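Local coordinates for protein CurB (Lyngbya majuscula, PDB 5KP7) that probably serves as an acyl carrier protein, holding reaction intermediates on a covalently attached 4'-phosphopantetheine arm, at residues 71-74 / 75-79. Residues are numbered along the deposited sequence; the frame is centred on the assembly and turned at random.
Sequences MMVM and EDLSL
Met74 and Leu79 make a local contact where helix 63-76 ends in a Schellman motif. This is the end of the helix remote from Ser63, which carries the phosphopantetheine. The helix pattern holds first: the amides of Glu75, Asp76 and Leu77 bond to the carbonyls of Met71, Met72 and Val73, four residues back. The pattern then changes. Leu79 N reaches back five residues to Met74 O at 2.8 Å, nearly straight at 176°. This is the outer bond of the motif. Beside it, Ser78 N hydrogen-bonds Glu75 O at 3.1 Å, the second, inner bond. Ser78 makes the reversal with a positive phi, and the chain leaves the helix there.

On one flank Val73 and Leu77 run alongside each other. Val73 CG1 touches Leu77 CD1 at 3.8 Å. Val73 CG1 is the branch anti to its own N (chi1 176°), beside the carbonyl carbon. The Met74 chain bends at chi3 (79°), and Met74 CE comes to 3.6 Å from Leu79 O.

Phe99 of helix 92-102 packs on Val73, Met74, Leu77 and Leu79. Asp76 OD2 hydrogen-bonds Tyr37 OH of helix 27-41, and Ile33 of that helix touches Asp76 and Leu77. The last turn of helix 63-76 and the residues after it thus pack against helices 27-41 and 92-102.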
ATOM      1  N   MET B  71      16.758  15.895  -3.156  1.00 34.64           N
ATOM      2  CA  MET B  71      16.645  15.823  -4.610  1.00 35.66           C
ATOM      3  C   MET B  71      16.958  17.166  -5.282  1.00 38.39           C
ATOM      4  O   MET B  71      17.565  17.179  -6.352  1.00 40.07           O
ATOM      5  CB  MET B  71      15.293  15.293  -5.036  1.00 36.76           C
ATOM      6  CG  MET B  71      15.104  13.801  -4.688  1.00 36.53           C
ATOM      7  SD  MET B  71      13.564  13.143  -5.336  1.00 38.87           S
ATOM      8  CE  MET B  71      12.358  13.876  -4.247  1.00 38.06           C
ATOM      9  N   MET B  72      16.562  18.262  -4.645  1.00 38.08           N
ATOM     10  CA  MET B  72      16.916  19.614  -5.149  1.00 42.32           C
ATOM     11  C   MET B  72      18.427  19.842  -5.142  1.00 42.51           C
ATOM     12  O   MET B  72      18.992  20.366  -6.121  1.00 43.39           O
ATOM     13  CB  MET B  72      16.215  20.682  -4.322  1.00 45.72           C
ATOM     14  CG  MET B  72      14.706  20.709  -4.516  1.00 48.30           C
ATOM     15  SD  MET B  72      13.881  21.575  -3.160  1.00 54.67           S
ATOM     16  CE  MET B  72      13.564  23.164  -3.911  1.00 58.47           C
ATOM     17  N   VAL B  73      19.092  19.441  -4.060  1.00 40.61           N
ATOM     18  CA  VAL B  73      20.549  19.574  -3.971  1.00 41.73           C
ATOM     19  C   VAL B  73      21.235  18.691  -5.024  1.00 42.34           C
ATOM     20  O   VAL B  73      22.193  19.129  -5.678  1.00 43.96           O
ATOM     21  CB  VAL B  73      21.103  19.239  -2.570  1.00 41.33           C
ATOM     22  CG1 VAL B  73      22.630  19.307  -2.555  1.00 43.60           C
ATOM     23  CG2 VAL B  73      20.532  20.166  -1.511  1.00 42.05           C
ATOM     24  N   MET B  74      20.756  17.451  -5.189  1.00 39.75           N
ATOM     25  CA  MET B  74      21.286  16.532  -6.212  1.00 41.05           C
ATOM     26  C   MET B  74      21.216  17.154  -7.603  1.00 44.70           C
ATOM     27  O   MET B  74      22.223  17.154  -8.342  1.00 46.78           O
ATOM     28  CB  MET B  74      20.517  15.196  -6.226  1.00 38.97           C
ATOM     29  CG  MET B  74      20.829  14.297  -5.053  1.00 37.90           C
ATOM     30  SD  MET B  74      19.766  12.826  -5.056  1.00 36.76           S
ATOM     31  CE  MET B  74      20.597  11.828  -6.288  1.00 38.39           C
ATOM     32  N   GLU B  75      20.053  17.730  -7.923  1.00 46.69           N
ATOM     33  CA  GLU B  75      19.816  18.374  -9.219  1.00 50.47           C
ATOM     34  C   GLU B  75      20.680  19.637  -9.424  1.00 52.48           C
ATOM     35  O   GLU B  75      21.232  19.839 -10.506  1.00 53.92           O
ATOM     36  CB  GLU B  75      18.335  18.722  -9.372  1.00 53.23           C
ATOM     37  CG  GLU B  75      17.961  19.187 -10.775  1.00 58.45           C
ATOM     38  CD  GLU B  75      16.543  19.716 -10.870  1.00 61.43           C
ATOM     39  OE1 GLU B  75      15.665  19.230 -10.130  1.00 61.98           O
ATOM     40  OE2 GLU B  75      16.309  20.615 -11.705  1.00 65.73           O
ATOM     41  N   ASP B  76      20.789  20.470  -8.387  1.00 52.61           N
ATOM     42  CA  ASP B  76      21.677  21.664  -8.389  1.00 55.78           C
ATOM     43  C   ASP B  76      23.125  21.275  -8.719  1.00 56.71           C
ATOM     44  O   ASP B  76      23.795  21.970  -9.498  1.00 58.08           O
ATOM     45  CB  ASP B  76      21.579  22.368  -7.016  1.00 56.52           C
ATOM     46  CG  ASP B  76      22.385  23.655  -6.919  1.00 61.69           C
ATOM     47  OD1 ASP B  76      23.619  23.620  -7.085  1.00 63.66           O
ATOM     48  OD2 ASP B  76      21.789  24.703  -6.601  1.00 64.19           O
ATOM     49  N   LEU B  77      23.589  20.166  -8.141  1.00 53.93           N
ATOM     50  CA  LEU B  77      24.948  19.669  -8.325  1.00 55.71           C
ATOM     51  C   LEU B  77      25.117  18.719  -9.511  1.00 55.86           C
ATOM     52  O   LEU B  77      26.220  18.199  -9.711  1.00 56.57           O
ATOM     53  CB  LEU B  77      25.433  18.962  -7.047  1.00 55.10           C
ATOM     54  CG  LEU B  77      25.455  19.782  -5.756  1.00 57.07           C
ATOM     55  CD1 LEU B  77      25.777  18.891  -4.559  1.00 56.88           C
ATOM     56  CD2 LEU B  77      26.438  20.937  -5.854  1.00 61.38           C
ATOM     57  N   SER B  78      24.059  18.497 -10.298  1.00 55.21           N
ATOM     58  CA  SER B  78      24.068  17.503 -11.386  1.00 55.95           C
ATOM     59  C   SER B  78      24.612  16.145 -10.949  1.00 55.70           C
ATOM     60  O   SER B  78      25.394  15.510 -11.659  1.00 55.62           O
ATOM     61  CB  SER B  78      24.850  18.029 -12.587  1.00 58.93           C
ATOM     62  OG  SER B  78      24.271  19.231 -13.045  1.00 60.84           O
ATOM     63  N   LEU B  79      24.189  15.708  -9.764  1.00 53.67           N
ATOM     64  CA  LEU B  79      24.675  14.467  -9.196  1.00 53.76           C
ATOM     65  C   LEU B  79      23.642  13.405  -9.515  1.00 53.07           C
ATOM     66  O   LEU B  79      22.599  13.323  -8.857  1.00 52.77           O
ATOM     67  CB  LEU B  79      24.893  14.631  -7.693  1.00 53.50           C
ATOM     68  CG  LEU B  79      25.590  13.470  -6.985  1.00 54.88           C
ATOM     69  CD1 LEU B  79      27.014  13.259  -7.495  1.00 57.35           C
ATOM     70  CD2 LEU B  79      25.562  13.682  -5.476  1.00 54.66           C
TER